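Ochratoxinase (Aspergillus niger, PDB 4C65) hydrolyses the amide bond of the mycotoxin ochratoxin A, releasing ochratoxin alpha and L-phenylalanine, as a zinc-dependent carboxypeptidase of the amidohydrolase superfamily. Local coordinates at residues His265-Asp270 and Gln311-Ser316; Glu275-Lys280 and Ala327-Ala332; Arg240-His245 and Ala258-Leu263; Asn80-Gly85 and Ala147-Ile152; Glu346-Val351 and Asp401-Gln406. One frame throughout, in Å; residues are numbered along the deposited sequence.

Interaction 1. Residues His265-Asp270 and Gln311-Ser316; sequences HVSYAD and QALADS
Tyr268 lays its ring against one side of the helix segment 311-316 and meets Ser316 and Leu313. The side chain can be followed outward. Its CG stands anti to the carbonyl carbon of Tyr268 (chi1 -72°), and the ring then runs across the helix surface. Tyr268 CD1 lies 3.9 Å from Ser316 CB. Tyr268 CE1 comes closer, 3.3 Å from Ser316 OG. At the tip, Tyr268 OH rests 3.7 Å from Leu313 CA, next to the start of that leucine side chain. Ser316 CB sits over one face of the Tyr268 ring, 4.1 Å from the centroid, which makes a CH-pi contact.

Ser316 OG donates instead to Ala312 O, 3.0 Å away. That carbonyl also takes Ser316 N, and the two donors reach it from opposite faces of its plane. This bond back into the helix holds the serine rotamer and leaves CB to meet the ring.

Ser267 fills the inner part of the contact. Ser267 OG lies 3.8 Å from Leu313 CD2, but its polar partner is His247. A water joins the two backbones by donating to Ala269 O and to Ser316 O.

Residues 266-269 form a type I beta turn, closed by Ala269 N to Val266 O at 3.0 Å. The turn follows directly on His265, a ligand of the second zinc. Such a loop, running from the C-terminal end of a barrel strand into the next helix, is typical of the metal site of an amidohydrolase TIM barrel.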
# COMPACT_ATOMS: atom_id res chain seq x y z
N HIS A 265 25.88 -23.92 18.84
CA HIS A 265 26.41 -24.96 17.97
C HIS A 265 27.93 -24.94 17.94
O HIS A 265 28.58 -25.90 18.36
CB HIS A 265 25.82 -24.88 16.55
CG HIS A 265 24.36 -24.53 16.53
ND1 HIS A 265 23.41 -25.31 17.14
CD2 HIS A 265 23.71 -23.47 16.01
CE1 HIS A 265 22.22 -24.74 17.00
NE2 HIS A 265 22.38 -23.63 16.30
N VAL A 266 28.47 -23.86 17.39
CA VAL A 266 29.90 -23.60 17.38
C VAL A 266 30.67 -24.76 16.79
O VAL A 266 31.79 -25.06 17.22
CB VAL A 266 30.45 -23.26 18.78
CG1 VAL A 266 31.45 -22.13 18.67
CG2 VAL A 266 29.35 -22.82 19.73
N SER A 267 30.12 -25.35 15.75
CA SER A 267 30.61 -26.62 15.19
C SER A 267 32.07 -26.66 14.74
O SER A 267 32.67 -27.73 14.72
CB SER A 267 29.71 -27.05 14.02
OG SER A 267 28.36 -27.11 14.45
N TYR A 268 32.65 -25.53 14.35
CA TYR A 268 34.04 -25.52 13.88
C TYR A 268 34.96 -24.73 14.81
O TYR A 268 35.96 -24.16 14.38
CB TYR A 268 34.11 -25.02 12.41
CG TYR A 268 33.57 -26.03 11.44
CD1 TYR A 268 34.40 -27.02 10.90
CD2 TYR A 268 32.24 -26.04 11.11
CE1 TYR A 268 33.90 -27.97 10.03
CE2 TYR A 268 31.73 -27.00 10.26
CZ TYR A 268 32.56 -27.96 9.73
OH TYR A 268 32.02 -28.89 8.88
N ALA A 269 34.59 -24.68 16.08
CA ALA A 269 35.46 -24.09 17.09
C ALA A 269 36.73 -24.91 17.17
O ALA A 269 36.68 -26.12 17.26
CB ALA A 269 34.77 -24.06 18.43
N ASP A 270 37.86 -24.23 17.13
CA ASP A 270 39.16 -24.87 17.25
C ASP A 270 39.91 -24.17 18.35
O ASP A 270 39.32 -23.36 19.07
CB ASP A 270 39.92 -24.78 15.93
CG ASP A 270 40.10 -23.36 15.45
OD1 ASP A 270 39.74 -22.41 16.17
OD2 ASP A 270 40.62 -23.20 14.32
N GLN A 311 27.77 -35.82 8.44
CA GLN A 311 28.63 -36.58 9.35
C GLN A 311 29.94 -35.88 9.65
O GLN A 311 30.41 -35.92 10.78
CB GLN A 311 28.94 -37.95 8.78
CG GLN A 311 27.85 -38.96 9.05
CD GLN A 311 28.18 -40.31 8.45
OE1 GLN A 311 28.47 -40.43 7.26
NE2 GLN A 311 28.11 -41.35 9.28
N ALA A 312 30.52 -35.27 8.62
CA ALA A 312 31.73 -34.49 8.75
C ALA A 312 31.50 -33.36 9.74
O ALA A 312 32.35 -33.10 10.60
CB ALA A 312 32.15 -33.92 7.40
N LEU A 313 30.37 -32.68 9.61
CA LEU A 313 30.01 -31.59 10.51
C LEU A 313 29.75 -32.11 11.93
O LEU A 313 30.19 -31.50 12.89
CB LEU A 313 28.77 -30.84 10.00
CG LEU A 313 28.36 -29.57 10.77
CD1 LEU A 313 27.65 -28.61 9.84
CD2 LEU A 313 27.49 -29.89 11.98
N ALA A 314 29.05 -33.23 12.06
CA ALA A 314 28.84 -33.89 13.35
C ALA A 314 30.17 -34.21 14.05
O ALA A 314 30.30 -33.94 15.22
CB ALA A 314 28.02 -35.15 13.18
N ASP A 315 31.15 -34.71 13.30
CA ASP A 315 32.49 -34.98 13.84
C ASP A 315 33.21 -33.73 14.28
O ASP A 315 33.74 -33.70 15.40
CB ASP A 315 33.37 -35.71 12.83
CG ASP A 315 32.83 -37.07 12.49
OD1 ASP A 315 31.89 -37.48 13.15
OD2 ASP A 315 33.27 -37.71 11.53
N SER A 316 33.25 -32.71 13.43
CA SER A 316 33.83 -31.42 13.81
C SER A 316 33.16 -30.87 15.05
O SER A 316 33.83 -30.40 15.97
CB SER A 316 33.67 -30.40 12.71
OG SER A 316 34.16 -30.93 11.50
O HOH W 1 36.29 -28.82 15.53

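Interaction 2. Residues Glu275-Lys280 and Ala327-Ala332; sequences ELMKEK and AGVTIA
Lys278 and Val329 bring together two parts of the TIM barrel: helix 271-280, and the turn that leads from helix 304-327 into strand 331-332. The turn is a Schellman motif, with Gly328 at positive phi just after the helix.

Met277 and Val329 make the buried half. Val329 CG1 is anti to its own backbone N (chi1 -178°), which turns this methyl to the methionine. Val329 CG1 lies 4.0 Å from Met277 CB. The methionine chain bends at chi3 and brings CE near the same methyl. Tyr284 of strand 283-285 packs on both residues from the sheet.

Lys278 makes the outer half. Lys278 CG passes 3.9 Å from Val329 CA and also lies near the other valine methyl, CG2. The chain then bends at chi3 (-77°) and follows the turn backbone, with CD near the carbonyl oxygens of Ala327 and Gly328. At the end, NZ forms a salt bridge with Glu275 OE2, one helical turn back, whose hydrogen bonds are weak. The glutamate chain is itself folded, and its OE2 comes to the outer limit of contact with Ala327 CB.

A water links the two backbones, donating to Met277 O and accepting from Thr330 N.

The lysine ammonium also reaches the C-terminal end of helix 304-327: Lys278 NZ gives a weak hydrogen bond to Ala327 O at 3.1 Å.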
# COMPACT_ATOMS: atom_id res chain seq x y z
N GLU A 275 40.29 -20.24 23.03
CA GLU A 275 41.06 -19.20 23.72
C GLU A 275 40.37 -17.85 23.68
O GLU A 275 40.29 -17.16 24.70
CB GLU A 275 42.47 -19.08 23.13
CG GLU A 275 43.36 -20.27 23.46
CD GLU A 275 43.26 -20.64 24.93
OE1 GLU A 275 43.47 -19.74 25.78
OE2 GLU A 275 42.93 -21.82 25.25
N LEU A 276 39.88 -17.46 22.50
CA LEU A 276 39.15 -16.22 22.36
C LEU A 276 37.92 -16.19 23.26
O LEU A 276 37.61 -15.15 23.87
CB LEU A 276 38.71 -15.95 20.91
CG LEU A 276 39.74 -15.29 20.01
CD1 LEU A 276 39.25 -15.28 18.56
CD2 LEU A 276 40.04 -13.87 20.45
N MET A 277 37.20 -17.30 23.32
CA MET A 277 35.97 -17.34 24.10
C MET A 277 36.25 -17.25 25.60
O MET A 277 35.47 -16.64 26.35
CB MET A 277 35.19 -18.61 23.78
CG MET A 277 34.55 -18.60 22.39
SD MET A 277 33.70 -20.14 22.03
CE MET A 277 32.17 -19.89 22.94
N LYS A 278 37.36 -17.84 26.03
CA LYS A 278 37.81 -17.72 27.42
C LYS A 278 38.22 -16.30 27.73
O LYS A 278 37.81 -15.75 28.73
CB LYS A 278 39.00 -18.64 27.67
CG LYS A 278 38.59 -20.08 27.94
CD LYS A 278 39.72 -20.85 28.59
CE LYS A 278 40.79 -21.22 27.58
NZ LYS A 278 42.08 -21.56 28.27
N GLU A 279 39.03 -15.72 26.84
CA GLU A 279 39.56 -14.36 26.95
C GLU A 279 38.44 -13.35 27.09
O GLU A 279 38.48 -12.48 27.94
CB GLU A 279 40.37 -14.03 25.68
CG GLU A 279 41.87 -13.91 25.81
CD GLU A 279 42.51 -13.91 24.41
OE1 GLU A 279 42.03 -13.04 23.62
OE2 GLU A 279 43.42 -14.75 24.09
N LYS A 280 37.42 -13.48 26.26
CA LYS A 280 36.34 -12.49 26.20
C LYS A 280 35.09 -12.88 26.99
O LYS A 280 34.13 -12.11 27.03
CB LYS A 280 35.96 -12.26 24.75
CG LYS A 280 37.07 -11.63 23.92
CD LYS A 280 36.65 -11.57 22.46
CE LYS A 280 37.65 -10.81 21.61
NZ LYS A 280 37.74 -9.37 21.95
N ALA A 327 39.52 -27.30 27.21
CA ALA A 327 40.24 -26.02 27.31
C ALA A 327 39.69 -25.11 28.40
O ALA A 327 40.27 -24.07 28.69
CB ALA A 327 40.20 -25.30 25.98
N GLY A 328 38.58 -25.47 29.01
CA GLY A 328 38.02 -24.69 30.11
C GLY A 328 37.18 -23.49 29.69
O GLY A 328 37.00 -22.57 30.45
N VAL A 329 36.64 -23.53 28.47
CA VAL A 329 35.61 -22.56 28.01
C VAL A 329 34.38 -22.72 28.87
O VAL A 329 34.02 -23.85 29.21
CB VAL A 329 35.22 -22.80 26.54
CG1 VAL A 329 34.19 -21.77 26.08
CG2 VAL A 329 36.45 -22.77 25.64
N THR A 330 33.75 -21.62 29.23
CA THR A 330 32.54 -21.67 30.03
C THR A 330 31.36 -22.18 29.18
O THR A 330 31.05 -21.61 28.13
CB THR A 330 32.18 -20.29 30.56
OG1 THR A 330 33.27 -19.77 31.29
CG2 THR A 330 30.96 -20.37 31.45
N ILE A 331 30.71 -23.24 29.65
CA ILE A 331 29.71 -23.92 28.87
C ILE A 331 28.37 -23.90 29.57
O ILE A 331 28.28 -23.98 30.79
CB ILE A 331 30.17 -25.37 28.61
CG1 ILE A 331 31.40 -25.32 27.71
CG2 ILE A 331 29.09 -26.20 27.92
CD1 ILE A 331 32.37 -26.42 28.01
N ALA A 332 27.31 -23.78 28.78
CA ALA A 332 25.95 -24.00 29.27
C ALA A 332 25.25 -24.93 28.31
O ALA A 332 25.71 -25.14 27.17
CB ALA A 332 25.20 -22.70 29.41
O HOH W 2 34.18 -18.86 28.17

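Interaction 3. Residues Arg240-His245 and Ala258-Leu263; sequences RIVSAH and AGCKSL
Residues 242-245 and 262-263 pair as parallel strands, with Ser243 beside Ser262 and Ala244 beside Leu263. Ala244 N donates to Ser262 O at 2.9 Å. Val242 O takes Lys261 N at 3.1 Å, in the carbonyl plane, and Ser262 N weakly. A water bridges Val242 N and Gly259 O just before the paired residues.

On one face of the sheet the two serines lie side by side. Each OG is anti to its own backbone N, and Ser243 OG lies 3.7 Å from Ser262 OG. Both instead bond to Glu264 OE2, and Ser262 OG also meets Arg113. The shared carboxylate therefore ties the two strands together on the inner side, close to Lys204.

The other face is apolar. Cys260 SG touches Val242 CG1 at 3.6 Å and also packs on Ala244 CB. Leu263 CD2 extends to the same methyl, Ala244 CB, at 3.8 Å. Ala255 of helix 249-258 covers Ala244, Cys260 and Leu263.

Near the strand start, Ile241 and Lys261 cross at about a right angle. Ile241 CG1 sits between its backbone N and carbonyl carbon (chi1 61°), and Ile241 CD1 lies 3.9 Å from Lys261 CB. The lysine chain then bends away, and its NZ bonds to Lys280 O and Gly281 O.

Gly259 closes helix 249-258 with a Schellman motif. Strand, helix and strand form a beta-alpha-beta crossover of the TIM barrel, and the first strand carries His245, a zinc ligand, near its C-terminal end.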
# COMPACT_ATOMS: atom_id res chain seq x y z
N ARG A 240 21.18 -6.09 27.07
CA ARG A 240 21.05 -7.43 26.55
C ARG A 240 22.40 -7.84 25.92
O ARG A 240 23.14 -7.00 25.43
CB ARG A 240 19.98 -7.50 25.49
CG ARG A 240 18.59 -7.73 26.01
CD ARG A 240 18.06 -6.59 26.86
NE ARG A 240 16.63 -6.73 27.04
CZ ARG A 240 15.85 -5.90 27.72
NH1 ARG A 240 16.34 -4.84 28.33
NH2 ARG A 240 14.55 -6.14 27.76
N ILE A 241 22.67 -9.14 25.92
CA ILE A 241 23.73 -9.68 25.12
C ILE A 241 23.14 -10.40 23.89
O ILE A 241 21.92 -10.59 23.79
CB ILE A 241 24.59 -10.64 25.91
CG1 ILE A 241 23.75 -11.82 26.41
CG2 ILE A 241 25.29 -9.90 27.04
CD1 ILE A 241 24.57 -13.05 26.72
N VAL A 242 24.01 -10.70 22.92
CA VAL A 242 23.58 -11.30 21.69
C VAL A 242 24.08 -12.72 21.67
O VAL A 242 25.24 -12.99 22.00
CB VAL A 242 24.12 -10.55 20.47
CG1 VAL A 242 23.82 -11.32 19.20
CG2 VAL A 242 23.55 -9.15 20.41
N SER A 243 23.20 -13.62 21.29
CA SER A 243 23.55 -14.98 21.05
C SER A 243 23.58 -15.18 19.55
O SER A 243 22.65 -14.77 18.85
CB SER A 243 22.49 -15.91 21.66
OG SER A 243 22.73 -17.27 21.31
N ALA A 244 24.62 -15.85 19.07
CA ALA A 244 24.83 -16.05 17.66
C ALA A 244 24.82 -17.53 17.28
O ALA A 244 25.62 -18.31 17.81
CB ALA A 244 26.16 -15.45 17.28
N HIS A 245 23.92 -17.89 16.37
CA HIS A 245 23.96 -19.16 15.65
C HIS A 245 25.18 -19.17 14.76
O HIS A 245 25.26 -18.40 13.80
CB HIS A 245 22.66 -19.31 14.86
CG HIS A 245 22.68 -20.38 13.83
ND1 HIS A 245 21.97 -21.55 13.98
CD2 HIS A 245 23.24 -20.45 12.59
CE1 HIS A 245 22.13 -22.31 12.91
NE2 HIS A 245 22.89 -21.66 12.05
N ALA A 258 32.35 -9.00 16.63
CA ALA A 258 31.24 -8.06 16.78
C ALA A 258 30.84 -7.80 18.24
O ALA A 258 30.30 -6.74 18.54
CB ALA A 258 30.02 -8.56 16.03
N GLY A 259 31.12 -8.76 19.12
CA GLY A 259 30.86 -8.61 20.54
C GLY A 259 29.79 -9.53 21.09
O GLY A 259 29.33 -9.33 22.21
N CYS A 260 29.39 -10.54 20.32
CA CYS A 260 28.43 -11.53 20.80
C CYS A 260 29.01 -12.26 22.02
O CYS A 260 30.20 -12.48 22.07
CB CYS A 260 28.08 -12.53 19.70
SG CYS A 260 27.30 -11.81 18.26
N LYS A 261 28.15 -12.58 22.98
CA LYS A 261 28.59 -13.13 24.25
C LYS A 261 28.12 -14.54 24.46
O LYS A 261 28.45 -15.16 25.44
CB LYS A 261 28.15 -12.23 25.39
CG LYS A 261 28.87 -10.90 25.40
CD LYS A 261 30.37 -11.03 25.63
CE LYS A 261 30.81 -10.35 26.90
NZ LYS A 261 31.35 -11.29 27.93
N SER A 262 27.37 -15.07 23.51
CA SER A 262 26.93 -16.45 23.57
C SER A 262 26.93 -17.01 22.16
O SER A 262 26.50 -16.35 21.23
CB SER A 262 25.53 -16.51 24.20
OG SER A 262 24.99 -17.82 24.19
N LEU A 263 27.47 -18.20 21.98
CA LEU A 263 27.50 -18.81 20.66
C LEU A 263 26.81 -20.14 20.72
O LEU A 263 27.03 -20.92 21.67
CB LEU A 263 28.93 -19.00 20.18
CG LEU A 263 29.76 -17.74 20.11
CD1 LEU A 263 31.19 -18.10 19.73
CD2 LEU A 263 29.18 -16.74 19.13
O HOH W 3 26.59 -9.32 23.31

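Interaction 4. Residues Asn80-Gly85 and Ala147-Ile152; sequences NDYTSG and AGHGDI
Tyr82 and Ile152 join two loop regions of the amidohydrolase TIM-barrel domain: the entry to helix 83-87 and the loop after strand 142-144, whose residues 148-151 form a type I beta turn.

Asp81 precedes the turn that leads into the helix and makes a capping bond to Thr83 N. Asp81 OD1 receives Thr83 N at 2.8 Å from above the carboxylate plane, and Thr83 OG1 on the syn side. Asp81 OD2 bonds to Tyr78 of a neighbouring subunit, so the cap also faces a subunit interface.

Tyr82 follows and reaches across to the turn. Tyr82 CB packs on Ile152 CG1 at 3.7 Å. Tyr82 O lies 3.4 Å from Ile152 CD1. With CG anti to the carbonyl carbon (chi1 -76°), the ring runs toward His149. His149 O meets the ring edge in plane, 3.3 Å from Tyr82 CE2. The two rings lie obliquely, with planes at 56°. The imidazole of His149 stacks on that of His245, a zinc ligand, so this loop borders the metal site.

Thr83 comes next. Its side chain crosses Ile152 at about a right angle, with Thr83 OG1 3.6 Å from Ile152 CG2.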
# COMPACT_ATOMS: atom_id res chain seq x y z
N ASN A 80 6.65 -29.07 6.84
CA ASN A 80 7.82 -29.68 7.47
C ASN A 80 9.04 -28.77 7.58
O ASN A 80 9.97 -29.12 8.29
CB ASN A 80 8.16 -30.98 6.74
CG ASN A 80 7.15 -32.09 7.03
OD1 ASN A 80 6.50 -32.11 8.07
ND2 ASN A 80 7.01 -32.99 6.09
N ASP A 81 9.04 -27.61 6.92
CA ASP A 81 10.12 -26.63 7.07
C ASP A 81 9.63 -25.37 7.82
O ASP A 81 8.59 -25.40 8.48
CB ASP A 81 10.71 -26.28 5.70
CG ASP A 81 9.75 -25.53 4.80
OD1 ASP A 81 8.63 -25.18 5.24
OD2 ASP A 81 10.11 -25.28 3.64
N TYR A 82 10.38 -24.27 7.70
CA TYR A 82 10.02 -23.02 8.38
C TYR A 82 8.73 -22.36 7.87
O TYR A 82 8.28 -21.36 8.44
CB TYR A 82 11.18 -22.02 8.29
CG TYR A 82 12.35 -22.29 9.21
CD1 TYR A 82 12.23 -23.14 10.33
CD2 TYR A 82 13.59 -21.63 9.01
CE1 TYR A 82 13.30 -23.34 11.19
CE2 TYR A 82 14.66 -21.83 9.87
CZ TYR A 82 14.52 -22.69 10.95
OH TYR A 82 15.59 -22.88 11.80
N THR A 83 8.11 -22.93 6.83
CA THR A 83 6.82 -22.45 6.35
C THR A 83 5.77 -22.54 7.46
O THR A 83 4.86 -21.73 7.49
CB THR A 83 6.34 -23.22 5.09
OG1 THR A 83 7.37 -23.19 4.09
CG2 THR A 83 5.08 -22.61 4.51
N SER A 84 5.90 -23.52 8.37
CA SER A 84 4.89 -23.70 9.41
C SER A 84 4.93 -22.55 10.39
O SER A 84 3.93 -22.18 10.97
CB SER A 84 5.04 -25.05 10.14
OG SER A 84 6.27 -25.15 10.81
N GLY A 85 6.09 -21.95 10.56
CA GLY A 85 6.22 -20.79 11.45
C GLY A 85 5.39 -19.64 10.94
O GLY A 85 4.82 -18.89 11.72
N ALA A 147 18.00 -14.24 2.64
CA ALA A 147 18.81 -15.43 2.25
C ALA A 147 19.69 -15.97 3.38
O ALA A 147 20.66 -16.67 3.15
CB ALA A 147 19.67 -15.12 1.02
N GLY A 148 19.32 -15.63 4.61
CA GLY A 148 20.01 -16.18 5.79
C GLY A 148 19.26 -17.36 6.35
O GLY A 148 18.29 -17.83 5.77
N HIS A 149 19.72 -17.84 7.48
CA HIS A 149 19.20 -19.08 8.04
C HIS A 149 17.79 -18.93 8.55
O HIS A 149 17.05 -19.89 8.59
CB HIS A 149 20.11 -19.59 9.14
CG HIS A 149 19.64 -20.86 9.77
ND1 HIS A 149 19.24 -21.96 9.02
CD2 HIS A 149 19.51 -21.23 11.06
CE1 HIS A 149 18.89 -22.94 9.82
NE2 HIS A 149 19.03 -22.52 11.06
N GLY A 150 17.40 -17.71 8.88
CA GLY A 150 16.02 -17.44 9.20
C GLY A 150 15.09 -17.29 8.01
O GLY A 150 13.87 -17.31 8.20
N ASP A 151 15.61 -17.16 6.80
CA ASP A 151 14.73 -16.97 5.64
C ASP A 151 14.00 -18.29 5.28
O ASP A 151 14.52 -19.38 5.53
CB ASP A 151 15.54 -16.44 4.47
CG ASP A 151 14.71 -15.74 3.44
OD1 ASP A 151 13.46 -15.92 3.41
OD2 ASP A 151 15.30 -15.02 2.59
N ILE A 152 12.78 -18.19 4.78
CA ILE A 152 12.01 -19.36 4.32
C ILE A 152 12.17 -19.45 2.81
O ILE A 152 11.41 -18.88 2.04
CB ILE A 152 10.53 -19.27 4.68
CG1 ILE A 152 10.37 -19.10 6.17
CG2 ILE A 152 9.80 -20.54 4.24
CD1 ILE A 152 9.00 -18.59 6.60

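Interaction 5. Residues Glu346-Val351 and Asp401-Gln406; sequences ELQFAV and DIKVFQ
Ile402 packs tightly against Leu347, Gln348 and Val351 on one face of helix 344-354. Its CG1 is anti to the backbone N (chi1 -157°), which places CG2 between the N and the carbonyl carbon. This lets both branches face the helix. Ile402 CG1 lies 3.8 Å from Leu347 CB. Ile402 CG2 presses 3.7 Å from Gln348 CA, on the helix backbone itself. Val351 CG2 touches both branches, and the two side chains slide past each other in opposite directions. Leu347 also reaches Phe405: Leu347 CD1 is 3.7 Å from Phe405 CD2, an off-centre CH-pi contact.

The outer side is polar. It holds one short, straight bond, with only looser packing by the exposed Lys403 around it. Gln348 extends along its whole chain and offers OE1 to Gln406. Gln406 NE2 donates to Gln348 OE1 at 2.7 Å, with an N-H...O angle of 168°. The amide planes are only 16° apart, so the bond lies nearly flat in both groups. The aliphatic part of Lys403 crosses the Gln348 side chain obliquely. Lys403 CG is 3.6 Å from Gln348 OE1. The other end of that amide, Gln348 NE2, bonds weakly to Glu352.

Asp401 starts the loop segment with an Asx turn, Asp401 OD1 accepting Lys403 N at 3.2 Å. A short 3-10 segment, 404-406, follows.

The contact lies away from the zinc site. It sets helix 344-354 against the link between strands 391-394 and 411-416. Helix 358-365 borders it, where Ala361 packs on Val351 and Ala365 on Leu347.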
# COMPACT_ATOMS: atom_id res chain seq x y z
N GLU A 346 20.36 -33.60 26.78
CA GLU A 346 21.52 -32.76 26.58
C GLU A 346 22.53 -32.96 27.72
O GLU A 346 23.75 -32.84 27.50
CB GLU A 346 21.12 -31.29 26.47
CG GLU A 346 22.21 -30.38 25.95
CD GLU A 346 22.63 -30.70 24.52
OE1 GLU A 346 21.86 -31.35 23.78
OE2 GLU A 346 23.74 -30.29 24.14
N LEU A 347 22.02 -33.25 28.92
CA LEU A 347 22.90 -33.55 30.05
C LEU A 347 23.65 -34.86 29.78
O LEU A 347 24.85 -34.95 30.03
CB LEU A 347 22.12 -33.63 31.36
CG LEU A 347 21.67 -32.29 31.93
CD1 LEU A 347 20.34 -32.44 32.62
CD2 LEU A 347 22.69 -31.70 32.89
N GLN A 348 22.93 -35.86 29.29
CA GLN A 348 23.53 -37.11 28.90
C GLN A 348 24.67 -36.91 27.89
O GLN A 348 25.75 -37.44 28.05
CB GLN A 348 22.47 -38.02 28.31
CG GLN A 348 23.05 -39.29 27.74
CD GLN A 348 21.99 -40.27 27.29
OE1 GLN A 348 20.88 -40.33 27.82
NE2 GLN A 348 22.37 -41.12 26.35
N PHE A 349 24.42 -36.06 26.89
CA PHE A 349 25.42 -35.83 25.87
C PHE A 349 26.58 -35.02 26.38
O PHE A 349 27.70 -35.24 25.94
CB PHE A 349 24.80 -35.17 24.62
CG PHE A 349 23.73 -36.00 23.96
CD1 PHE A 349 23.90 -37.36 23.76
CD2 PHE A 349 22.55 -35.40 23.52
CE1 PHE A 349 22.92 -38.11 23.15
CE2 PHE A 349 21.56 -36.15 22.91
CZ PHE A 349 21.75 -37.50 22.72
N ALA A 350 26.34 -34.11 27.31
CA ALA A 350 27.43 -33.38 27.96
C ALA A 350 28.44 -34.34 28.60
O ALA A 350 29.66 -34.15 28.50
CB ALA A 350 26.89 -32.44 28.99
N VAL A 351 27.93 -35.40 29.22
CA VAL A 351 28.78 -36.41 29.84
C VAL A 351 29.34 -37.36 28.79
O VAL A 351 30.56 -37.49 28.65
CB VAL A 351 28.01 -37.21 30.93
CG1 VAL A 351 28.84 -38.36 31.47
CG2 VAL A 351 27.56 -36.28 32.05
N ASP A 401 24.12 -41.39 37.94
CA ASP A 401 23.54 -41.65 36.63
C ASP A 401 22.86 -40.40 36.10
O ASP A 401 21.76 -40.04 36.54
CB ASP A 401 22.55 -42.82 36.71
CG ASP A 401 21.97 -43.22 35.35
OD1 ASP A 401 22.48 -42.80 34.28
OD2 ASP A 401 20.98 -43.98 35.35
N ILE A 402 23.49 -39.77 35.12
CA ILE A 402 22.97 -38.53 34.54
C ILE A 402 21.63 -38.71 33.81
O ILE A 402 20.89 -37.75 33.63
CB ILE A 402 24.02 -37.87 33.63
CG1 ILE A 402 23.75 -36.37 33.49
CG2 ILE A 402 24.12 -38.56 32.28
CD1 ILE A 402 24.18 -35.56 34.70
N LYS A 403 21.30 -39.94 33.42
CA LYS A 403 20.04 -40.24 32.76
C LYS A 403 18.82 -40.17 33.70
O LYS A 403 17.69 -40.33 33.25
CB LYS A 403 20.08 -41.63 32.14
CG LYS A 403 21.11 -41.79 31.06
CD LYS A 403 21.01 -43.17 30.43
CE LYS A 403 22.20 -43.43 29.56
NZ LYS A 403 22.24 -44.84 29.13
N VAL A 404 19.06 -40.01 34.99
CA VAL A 404 17.97 -39.93 35.95
C VAL A 404 16.99 -38.80 35.58
O VAL A 404 15.77 -38.97 35.70
CB VAL A 404 18.52 -39.74 37.38
CG1 VAL A 404 17.43 -39.28 38.33
CG2 VAL A 404 19.11 -41.06 37.89
N PHE A 405 17.53 -37.70 35.07
CA PHE A 405 16.72 -36.56 34.64
C PHE A 405 15.73 -36.89 33.52
O PHE A 405 14.78 -36.15 33.28
CB PHE A 405 17.62 -35.43 34.17
CG PHE A 405 18.46 -34.84 35.25
CD1 PHE A 405 17.89 -34.08 36.25
CD2 PHE A 405 19.83 -35.01 35.24
CE1 PHE A 405 18.67 -33.51 37.24
CE2 PHE A 405 20.61 -34.45 36.24
CZ PHE A 405 20.03 -33.71 37.24
N GLN A 406 15.93 -38.00 32.82
CA GLN A 406 15.02 -38.40 31.75
C GLN A 406 13.75 -39.09 32.24
O GLN A 406 12.88 -39.39 31.42
CB GLN A 406 15.75 -39.28 30.73
CG GLN A 406 16.77 -38.48 29.91
CD GLN A 406 17.70 -39.37 29.14
OE1 GLN A 406 17.26 -40.32 28.50
NE2 GLN A 406 18.99 -39.10 29.22

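How the interactions relate
All five contacts belong to the amidohydrolase part of the chain. Interaction 4 closes first along the chain, then interaction 3. Interactions 1 and 2 cross, their segments alternating, and interaction 5 comes last. Interactions 2 and 3 are 13 Å apart between centres and reach the same parallel sheet of the barrel. They touch where Met277 packs on Leu263. His245 of interaction 3 meets His265 of interaction 1 and His149 of interaction 4. The neighbouring strand ends of interactions 3 and 1 thus carry His245 and His265, ligands of the second zinc. Interactions 2 and 5 hold no zinc ligand. Interaction 5 touches none of the others, though its nearest atoms come within about 6 Å of interaction 2.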